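Local coordinates for OxsB protein (Bacillus megaterium, PDB 5UL3) that catalyses the oxidative ring contraction of dAMP to an oxetane aldehyde in oxetanocin A biosynthesis, using cobalamin, a [4Fe-4S] cluster and S-adenosylmethionine, at residues Y266-E269 against V273-N276; Y627-T632 against E705-K710; L695-L700 against K726-D731. All blocks are in the same frame, centred on the assembly; numbering follows the deposited sequence.

Contact 1 of 3, residues Y266-E269 against V273-N276; sequences YVDE and VKHN
Tyr266 and Lys274 face each other as an antiparallel hydrogen-bonded pair, and their side chains lie on the same face of the sheet. Lys274 N donates to Tyr266 O at 2.8 Å, almost straight at the hydrogen (170°), while Tyr266 N returns a bond of 3.0 Å to Lys274 O. Val267 and Val273 form the neighbouring non-hydrogen-bonded pair, turned to the other face, where both rest on Phe228 of helix 224-230. The lysine side chain is instructive when followed outward. Its CB sits over one face of the Tyr266 ring, 4.1 Å from the centroid, in a CH-pi contact displaced toward the rim. CG then leaves the ring and meets the carboxylate of Asp268, with OD2 3.7 Å from CG. A bend at chi2 (-56°) carries the chain obliquely across that carboxylate: CD passes Asp268 OD2 loosely at 4.2 Å, and CE closes to 3.4 Å from it. NZ, at the tip, turns to Glu272 in the connecting turn and forms a salt bridge with it; Asp268 OD2 remains 4.6 Å from NZ, beyond salt-bridge range. Asp268 OD1 meanwhile accepts from Glu272 N and Ser270 OG inside the turn. At the ring's edge, Asn276 OD1 approaches Tyr266 CE1, and the amide and ring planes are 66° apart. One water joins Tyr266 OH to Asn276 OD1, donating to the amide oxygen, while Asn276 ND2 is held by Val261 O and Leu258 O. The whole is a beta hairpin whose strand 273-275 forms the outer edge of the mixed sheet of the cobalamin-binding Rossmann domain. Chemically, backbone bonds fix the strand pairing, the lysine CB covers part of one tyrosine face, the carbons beyond pass Asp268, and the ammonium group probably feels two carboxylates at once, although it pairs directly with that of Glu272.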
loop_
_atom_site.group_PDB
_atom_site.type_symbol
_atom_site.label_atom_id
_atom_site.label_comp_id
_atom_site.label_asym_id
_atom_site.label_seq_id
_atom_site.Cartn_x
_atom_site.Cartn_y
_atom_site.Cartn_z
ATOM N N TYR A 266 -22.715 13.655 -2.326
ATOM C CA TYR A 266 -23.617 13.955 -1.220
ATOM C C TYR A 266 -25.055 13.883 -1.713
ATOM O O TYR A 266 -25.323 13.860 -2.919
ATOM C CB TYR A 266 -23.297 15.328 -0.623
ATOM C CG TYR A 266 -23.516 16.463 -1.597
ATOM C CD1 TYR A 266 -22.555 16.794 -2.556
ATOM C CD2 TYR A 266 -24.691 17.199 -1.568
ATOM C CE1 TYR A 266 -22.776 17.832 -3.465
ATOM C CE2 TYR A 266 -24.914 18.240 -2.459
ATOM C CZ TYR A 266 -23.961 18.549 -3.402
ATOM O OH TYR A 266 -24.206 19.587 -4.272
ATOM N N VAL A 267 -25.979 13.840 -0.755
ATOM C CA VAL A 267 -27.408 13.897 -1.047
ATOM C C VAL A 267 -27.838 15.353 -0.943
ATOM O O VAL A 267 -27.660 15.984 0.105
ATOM C CB VAL A 267 -28.217 13.013 -0.085
ATOM C CG1 VAL A 267 -29.678 12.939 -0.533
ATOM C CG2 VAL A 267 -27.612 11.621 0.024
ATOM N N ASP A 268 -28.402 15.890 -2.021
ATOM C CA ASP A 268 -28.796 17.292 -2.036
ATOM C C ASP A 268 -30.170 17.448 -1.378
ATOM O O ASP A 268 -30.681 16.540 -0.717
ATOM C CB ASP A 268 -28.745 17.850 -3.461
ATOM C CG ASP A 268 -29.831 17.285 -4.378
ATOM O OD1 ASP A 268 -30.620 16.414 -3.957
ATOM O OD2 ASP A 268 -29.889 17.729 -5.547
ATOM N N GLU A 269 -30.788 18.616 -1.569
ATOM C CA GLU A 269 -32.054 18.913 -0.906
ATOM C C GLU A 269 -33.203 18.073 -1.457
ATOM O O GLU A 269 -34.135 17.743 -0.715
ATOM C CB GLU A 269 -32.365 20.402 -1.042
ATOM C CG GLU A 269 -31.142 21.290 -0.855
ATOM C CD GLU A 269 -31.406 22.737 -1.228
ATOM O OE1 GLU A 269 -32.567 23.182 -1.102
ATOM O OE2 GLU A 269 -30.455 23.427 -1.656
ATOM N N VAL A 273 -28.478 12.079 -5.313
ATOM C CA VAL A 273 -27.030 12.007 -5.136
ATOM C C VAL A 273 -26.362 12.922 -6.157
ATOM O O VAL A 273 -26.575 12.782 -7.365
ATOM C CB VAL A 273 -26.532 10.561 -5.278
ATOM C CG1 VAL A 273 -25.010 10.518 -5.315
ATOM C CG2 VAL A 273 -27.055 9.710 -4.132
ATOM N N LYS A 274 -25.556 13.865 -5.674
ATOM C CA LYS A 274 -24.768 14.742 -6.525
ATOM C C LYS A 274 -23.290 14.407 -6.374
ATOM O O LYS A 274 -22.863 13.895 -5.340
ATOM C CB LYS A 274 -25.013 16.217 -6.182
ATOM C CG LYS A 274 -26.428 16.691 -6.493
ATOM C CD LYS A 274 -26.769 16.438 -7.960
ATOM C CE LYS A 274 -28.268 16.476 -8.211
ATOM N NZ LYS A 274 -28.587 16.108 -9.623
ATOM N N HIS A 275 -22.518 14.677 -7.427
ATOM C CA HIS A 275 -21.067 14.537 -7.408
ATOM C C HIS A 275 -20.454 15.855 -7.846
ATOM O O HIS A 275 -20.863 16.429 -8.864
ATOM C CB HIS A 275 -20.577 13.409 -8.329
ATOM C CG HIS A 275 -21.106 12.054 -7.975
ATOM N ND1 HIS A 275 -20.302 11.042 -7.491
ATOM C CD2 HIS A 275 -22.357 11.540 -8.045
ATOM C CE1 HIS A 275 -21.036 9.965 -7.275
ATOM N NE2 HIS A 275 -22.287 10.242 -7.601
ATOM N N ASN A 276 -19.482 16.338 -7.078
ATOM C CA ASN A 276 -18.734 17.526 -7.429
ATOM C C ASN A 276 -17.418 17.118 -8.079
ATOM O O ASN A 276 -16.775 16.157 -7.650
ATOM C CB ASN A 276 -18.453 18.392 -6.199
ATOM C CG ASN A 276 -19.710 19.028 -5.621
ATOM O OD1 ASN A 276 -20.772 19.031 -6.250
ATOM N ND2 ASN A 276 -19.593 19.574 -4.412
HETATM O O HOH W 1 -23.467 19.263 -7.316
#

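Contact 2 of 3, residues Y627-T632 against E705-K710. With EDO (1,2-ethanediol), chain K.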
loop_
_atom_site.group_PDB
_atom_site.type_symbol
_atom_site.label_atom_id
_atom_site.label_comp_id
_atom_site.label_asym_id
_atom_site.label_seq_id
_atom_site.Cartn_x
_atom_site.Cartn_y
_atom_site.Cartn_z
ATOM N N TYR A 627 11.988 -23.011 7.221
ATOM C CA TYR A 627 11.914 -22.490 5.863
ATOM C C TYR A 627 11.846 -23.623 4.854
ATOM O O TYR A 627 11.105 -23.536 3.860
ATOM C CB TYR A 627 13.104 -21.571 5.582
ATOM C CG TYR A 627 12.896 -20.716 4.336
ATOM C CD1 TYR A 627 12.184 -19.530 4.404
ATOM C CD2 TYR A 627 13.423 -21.102 3.116
ATOM C CE1 TYR A 627 11.992 -18.742 3.276
ATOM C CE2 TYR A 627 13.237 -20.322 1.968
ATOM C CZ TYR A 627 12.524 -19.148 2.065
ATOM O OH TYR A 627 12.332 -18.375 0.941
ATOM N N SER A 628 12.580 -24.716 5.107
ATOM C CA SER A 628 12.556 -25.834 4.175
ATOM C C SER A 628 11.164 -26.455 4.112
ATOM O O SER A 628 10.736 -26.900 3.039
ATOM C CB SER A 628 13.618 -26.879 4.548
ATOM O OG SER A 628 13.114 -27.815 5.492
ATOM N N TYR A 629 10.448 -26.496 5.241
ATOM C CA TYR A 629 9.046 -26.914 5.201
ATOM C C TYR A 629 8.238 -26.007 4.276
ATOM O O TYR A 629 7.436 -26.478 3.466
ATOM C CB TYR A 629 8.409 -26.862 6.579
ATOM C CG TYR A 629 9.081 -27.643 7.681
ATOM C CD1 TYR A 629 9.781 -28.813 7.432
ATOM C CD2 TYR A 629 8.982 -27.193 8.981
ATOM C CE1 TYR A 629 10.389 -29.523 8.513
ATOM C CE2 TYR A 629 9.563 -27.868 10.025
ATOM C CZ TYR A 629 10.260 -29.031 9.789
ATOM O OH TYR A 629 10.820 -29.671 10.890
ATOM N N MET A 630 8.415 -24.697 4.426
ATOM C CA MET A 630 7.671 -23.753 3.595
ATOM C C MET A 630 8.006 -23.917 2.119
ATOM O O MET A 630 7.113 -23.844 1.269
ATOM C CB MET A 630 7.933 -22.328 4.075
ATOM C CG MET A 630 7.144 -21.995 5.331
ATOM S SD MET A 630 7.498 -20.351 5.980
ATOM C CE MET A 630 9.043 -20.675 6.738
ATOM N N GLU A 631 9.284 -24.142 1.786
ATOM C CA GLU A 631 9.644 -24.391 0.389
ATOM C C GLU A 631 8.975 -25.648 -0.137
ATOM O O GLU A 631 8.511 -25.688 -1.281
ATOM C CB GLU A 631 11.157 -24.545 0.236
ATOM C CG GLU A 631 11.991 -23.322 0.583
ATOM C CD GLU A 631 13.476 -23.621 0.458
ATOM O OE1 GLU A 631 13.926 -24.651 1.015
ATOM O OE2 GLU A 631 14.181 -22.855 -0.225
ATOM N N THR A 632 8.969 -26.711 0.673
ATOM C CA THR A 632 8.377 -27.961 0.235
ATOM C C THR A 632 6.875 -27.813 0.041
ATOM O O THR A 632 6.318 -28.314 -0.946
ATOM C CB THR A 632 8.711 -29.053 1.255
ATOM O OG1 THR A 632 10.132 -29.197 1.289
ATOM C CG2 THR A 632 8.086 -30.372 0.853
ATOM N N GLU A 705 6.287 -33.240 12.200
ATOM C CA GLU A 705 5.883 -33.850 13.460
ATOM C C GLU A 705 7.068 -34.531 14.138
ATOM O O GLU A 705 7.301 -34.350 15.339
ATOM C CB GLU A 705 4.748 -34.841 13.182
ATOM C CG GLU A 705 4.366 -35.716 14.382
ATOM C CD GLU A 705 3.344 -36.788 14.023
ATOM O OE1 GLU A 705 3.529 -37.496 13.013
ATOM O OE2 GLU A 705 2.341 -36.908 14.755
ATOM N N ALA A 706 7.836 -35.312 13.373
ATOM C CA ALA A 706 8.994 -36.000 13.941
ATOM C C ALA A 706 10.047 -35.011 14.411
ATOM O O ALA A 706 10.645 -35.190 15.478
ATOM C CB ALA A 706 9.587 -36.966 12.918
ATOM N N ASP A 707 10.295 -33.955 13.627
ATOM C CA ASP A 707 11.268 -32.960 14.057
ATOM C C ASP A 707 10.815 -32.281 15.336
ATOM O O ASP A 707 11.634 -31.953 16.208
ATOM C CB ASP A 707 11.497 -31.912 12.954
ATOM C CG ASP A 707 12.340 -32.431 11.810
ATOM O OD1 ASP A 707 13.088 -33.416 11.997
ATOM O OD2 ASP A 707 12.272 -31.836 10.710
ATOM N N LEU A 708 9.511 -32.046 15.468
ATOM C CA LEU A 708 9.005 -31.449 16.693
ATOM C C LEU A 708 9.202 -32.403 17.869
ATOM O O LEU A 708 9.710 -32.010 18.926
ATOM C CB LEU A 708 7.530 -31.092 16.525
ATOM C CG LEU A 708 6.801 -30.567 17.759
ATOM C CD1 LEU A 708 7.495 -29.325 18.299
ATOM C CD2 LEU A 708 5.349 -30.250 17.376
ATOM N N ASN A 709 8.821 -33.674 17.686
ATOM C CA ASN A 709 8.969 -34.649 18.774
ATOM C C ASN A 709 10.429 -34.861 19.164
ATOM O O ASN A 709 10.735 -35.057 20.349
ATOM C CB ASN A 709 8.328 -35.973 18.361
ATOM C CG ASN A 709 6.816 -35.879 18.266
ATOM O OD1 ASN A 709 6.199 -35.022 18.895
ATOM N ND2 ASN A 709 6.220 -36.770 17.507
ATOM N N LYS A 710 11.343 -34.818 18.192
ATOM C CA LYS A 710 12.769 -34.966 18.462
ATOM C C LYS A 710 13.403 -33.733 19.092
ATOM O O LYS A 710 14.576 -33.790 19.475
ATOM C CB LYS A 710 13.523 -35.300 17.170
ATOM C CG LYS A 710 13.187 -36.642 16.567
ATOM C CD LYS A 710 13.810 -36.776 15.185
ATOM C CE LYS A 710 13.364 -38.064 14.501
ATOM N NZ LYS A 710 13.786 -38.096 13.065
HETATM C C1 EDO K . 12.573 -37.383 9.366
HETATM O O1 EDO K . 11.364 -38.097 9.645
HETATM C C2 EDO K . 12.510 -36.013 10.031
HETATM O O2 EDO K . 12.823 -36.123 11.426
#
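Tyr629 and Asp707 reach across between two helices; of the two segments, theirs are the nearest CA atoms, 11.0 Å apart. The direct polar link is a single hydrogen bond: Tyr629 OH donates to Asp707 OD2 at 2.6 Å, and OD2 accepts on its anti lone pair, directed away from the other carboxylate oxygen. OD2 lies at the edge of the phenol, in its plane, and the carboxylate is turned by just 24° from the ring, so the two flat groups are nearly coplanar. In Asp707, CG is placed anti to the carbonyl carbon (chi1 -75°), which directs the carboxylate at the phenol. This anti approach brings Tyr629 OH to 3.1 Å from Asp707 CB.

Both residues are buried in the C-terminal helix bundle, where the pair ties helix 620-648 to the C-terminal part of helix 683-709; the tyrosine ring also packs on Val704 and Ile713.

A bound small molecule engages the other carboxylate oxygen. An ethanediol, probably from the crystallisation liquor, donates from O2 to Asp707 OD1 at 2.8 Å and accepts on the same O2 from Lys710 NZ at 2.7 Å, bridging acid and base without direct contact between them; Asp703 binds this molecule too. Bonds within a helix form the last group: Ser628 O accepts from Thr632 N and Thr632 OG1, which come from opposite faces of its carbonyl plane.

Contact 3 of 3, residues L695-L700 against K726-D731; sequences LIMEKL and KRWFSD. With EDO (1,2-ethanediol), chain B.
Trp728 brings the far end of its benzo ring against Met697 and Glu698, both of which approach obliquely. Its CZ2 lies 3.5 Å from Met697 CG, the main apolar touch, and its CH2 and CZ3 lean on the helix backbone itself, CH2 being 3.5 Å from Glu698 N. The second flat group, the Phe729 ring, meets Glu698 at its edge, where Glu698 CG lies near the ring plane and 3.9 Å from CE1. Phe729 CD1 in turn lies in plane at the edge of the indole. With CG anti to the backbone N (chi1 -166°), Trp728 projects across to the neighbouring helix. The packing belongs to the C-terminal helix bundle: helices 683-709 and 720-730 run roughly antiparallel, their local axes 11.2 Å apart at an angle of 153°. On the flank facing helix 588-617, Trp728 NE1 is hydrogen-bonded to Asn604 OD1, and Met697 packs on Trp600 and Met608. Glu698 lays CB against Trp728 and CG against the Phe729 edge, while its OE2 forms a salt bridge with Arg702, whose charge also makes a cation-pi contact with Phe729.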
loop_
_atom_site.group_PDB
_atom_site.type_symbol
_atom_site.label_atom_id
_atom_site.label_comp_id
_atom_site.label_asym_id
_atom_site.label_seq_id
_atom_site.Cartn_x
_atom_site.Cartn_y
_atom_site.Cartn_z
ATOM N N LEU A 695 -1.784 -36.850 0.258
ATOM C CA LEU A 695 -0.857 -37.795 0.878
ATOM C C LEU A 695 0.587 -37.310 0.797
ATOM O O LEU A 695 1.418 -37.688 1.632
ATOM C CB LEU A 695 -0.992 -39.168 0.211
ATOM C CG LEU A 695 -2.362 -39.827 0.366
ATOM C CD1 LEU A 695 -2.428 -41.063 -0.531
ATOM C CD2 LEU A 695 -2.602 -40.209 1.828
ATOM N N ILE A 696 0.914 -36.473 -0.190
ATOM C CA ILE A 696 2.264 -35.921 -0.244
ATOM C C ILE A 696 2.435 -34.845 0.818
ATOM O O ILE A 696 3.487 -34.749 1.457
ATOM C CB ILE A 696 2.582 -35.377 -1.646
ATOM C CG1 ILE A 696 2.312 -36.450 -2.702
ATOM C CG2 ILE A 696 4.034 -34.937 -1.712
ATOM C CD1 ILE A 696 2.363 -35.906 -4.094
ATOM N N MET A 697 1.406 -34.022 1.029
ATOM C CA MET A 697 1.460 -33.067 2.132
ATOM C C MET A 697 1.570 -33.785 3.472
ATOM O O MET A 697 2.267 -33.317 4.382
ATOM C CB MET A 697 0.228 -32.165 2.110
ATOM C CG MET A 697 0.277 -31.027 3.107
ATOM S SD MET A 697 1.495 -29.776 2.621
ATOM C CE MET A 697 1.419 -28.791 4.109
ATOM N N GLU A 698 0.894 -34.934 3.617
ATOM C CA GLU A 698 1.033 -35.690 4.860
ATOM C C GLU A 698 2.484 -36.084 5.081
ATOM O O GLU A 698 2.994 -35.995 6.202
ATOM C CB GLU A 698 0.144 -36.942 4.860
ATOM C CG GLU A 698 0.271 -37.690 6.203
ATOM C CD GLU A 698 -0.321 -39.092 6.219
ATOM O OE1 GLU A 698 -0.716 -39.600 5.156
ATOM O OE2 GLU A 698 -0.391 -39.681 7.322
ATOM N N LYS A 699 3.171 -36.498 4.017
ATOM C CA LYS A 699 4.559 -36.925 4.151
ATOM C C LYS A 699 5.423 -35.793 4.688
ATOM O O LYS A 699 6.250 -35.996 5.588
ATOM C CB LYS A 699 5.090 -37.421 2.806
ATOM C CG LYS A 699 6.559 -37.808 2.843
ATOM C CD LYS A 699 6.924 -38.742 1.706
ATOM C CE LYS A 699 8.345 -39.262 1.868
ATOM N NZ LYS A 699 9.335 -38.151 1.798
ATOM N N LEU A 700 5.234 -34.587 4.151
ATOM C CA LEU A 700 5.923 -33.415 4.682
ATOM C C LEU A 700 5.604 -33.202 6.156
ATOM O O LEU A 700 6.501 -32.974 6.973
ATOM C CB LEU A 700 5.535 -32.174 3.869
ATOM C CG LEU A 700 5.937 -30.817 4.456
ATOM C CD1 LEU A 700 7.443 -30.760 4.607
ATOM C CD2 LEU A 700 5.413 -29.616 3.584
ATOM N N LYS A 726 -1.933 -32.146 14.892
ATOM C CA LYS A 726 -2.876 -33.189 15.296
ATOM C C LYS A 726 -4.200 -33.038 14.559
ATOM O O LYS A 726 -4.748 -34.017 14.036
ATOM C CB LYS A 726 -3.100 -33.134 16.811
ATOM C CG LYS A 726 -4.034 -34.220 17.332
ATOM C CD LYS A 726 -4.204 -34.092 18.838
ATOM C CE LYS A 726 -4.924 -35.326 19.396
ATOM N NZ LYS A 726 -5.068 -35.271 20.877
ATOM N N ARG A 727 -4.711 -31.808 14.492
ATOM C CA ARG A 727 -5.942 -31.544 13.757
ATOM C C ARG A 727 -5.780 -31.842 12.272
ATOM O O ARG A 727 -6.672 -32.440 11.654
ATOM C CB ARG A 727 -6.359 -30.089 13.975
ATOM C CG ARG A 727 -7.735 -29.740 13.441
ATOM C CD ARG A 727 -8.078 -28.302 13.800
ATOM N NE ARG A 727 -7.634 -28.012 15.160
ATOM C CZ ARG A 727 -8.360 -28.235 16.250
ATOM N NH1 ARG A 727 -7.863 -27.952 17.447
ATOM N NH2 ARG A 727 -9.584 -28.741 16.143
ATOM N N TRP A 728 -4.648 -31.442 11.679
ATOM C CA TRP A 728 -4.430 -31.688 10.251
ATOM C C TRP A 728 -4.519 -33.176 9.926
ATOM O O TRP A 728 -5.201 -33.579 8.972
ATOM C CB TRP A 728 -3.073 -31.135 9.802
ATOM C CG TRP A 728 -2.963 -31.073 8.289
ATOM C CD1 TRP A 728 -3.239 -29.995 7.491
ATOM C CD2 TRP A 728 -2.593 -32.139 7.403
ATOM N NE1 TRP A 728 -3.051 -30.322 6.164
ATOM C CE2 TRP A 728 -2.658 -31.632 6.082
ATOM C CE3 TRP A 728 -2.209 -33.471 7.593
ATOM C CZ2 TRP A 728 -2.345 -32.405 4.965
ATOM C CZ3 TRP A 728 -1.904 -34.240 6.481
ATOM C CH2 TRP A 728 -1.974 -33.706 5.186
ATOM N N PHE A 729 -3.822 -34.011 10.703
ATOM C CA PHE A 729 -3.857 -35.446 10.445
ATOM C C PHE A 729 -5.274 -35.985 10.575
ATOM O O PHE A 729 -5.721 -36.779 9.739
ATOM C CB PHE A 729 -2.897 -36.179 11.387
ATOM C CG PHE A 729 -1.440 -35.862 11.125
ATOM C CD1 PHE A 729 -0.919 -35.967 9.841
ATOM C CD2 PHE A 729 -0.608 -35.425 12.157
ATOM C CE1 PHE A 729 0.411 -35.671 9.577
ATOM C CE2 PHE A 729 0.726 -35.130 11.908
ATOM C CZ PHE A 729 1.236 -35.249 10.615
ATOM N N SER A 730 -6.013 -35.531 11.590
ATOM C CA SER A 730 -7.369 -36.030 11.781
ATOM C C SER A 730 -8.331 -35.521 10.713
ATOM O O SER A 730 -9.372 -36.146 10.490
ATOM C CB SER A 730 -7.887 -35.650 13.169
ATOM O OG SER A 730 -8.682 -34.484 13.105
ATOM N N ASP A 731 -8.010 -34.413 10.048
ATOM C CA ASP A 731 -8.879 -33.854 9.018
ATOM C C ASP A 731 -8.543 -34.326 7.613
ATOM O O ASP A 731 -9.155 -33.834 6.657
ATOM C CB ASP A 731 -8.825 -32.320 9.051
ATOM C CG ASP A 731 -9.491 -31.746 10.278
ATOM O OD1 ASP A 731 -10.317 -32.457 10.885
ATOM O OD2 ASP A 731 -9.195 -30.591 10.641
HETATM C C1 EDO B . 9.502 -34.918 1.441
HETATM O O1 EDO B . 8.510 -35.655 0.717
HETATM C C2 EDO B . 8.887 -34.403 2.735
HETATM O O2 EDO B . 9.831 -33.573 3.423
#

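From the N terminus, contact 1 comes first and is local: it closes the three-residue gap 270-272 and finishes one edge of the Rossmann sheet. Contacts 2 and 3 follow in series with it, their centres 59 and 56 Å from its own, in the C-terminal helix bundle. Contact 2 opens at 627-632 and closes at 705-710; before it does, contact 3 opens at 695-700, to close at 726-731, so the two loops cross. Helix 683-709 serves both, binding helix 620-648 in one and helix 720-730 in the other. They also touch directly, Thr632 and Tyr629 packing on Leu700, and Glu705 on Phe729.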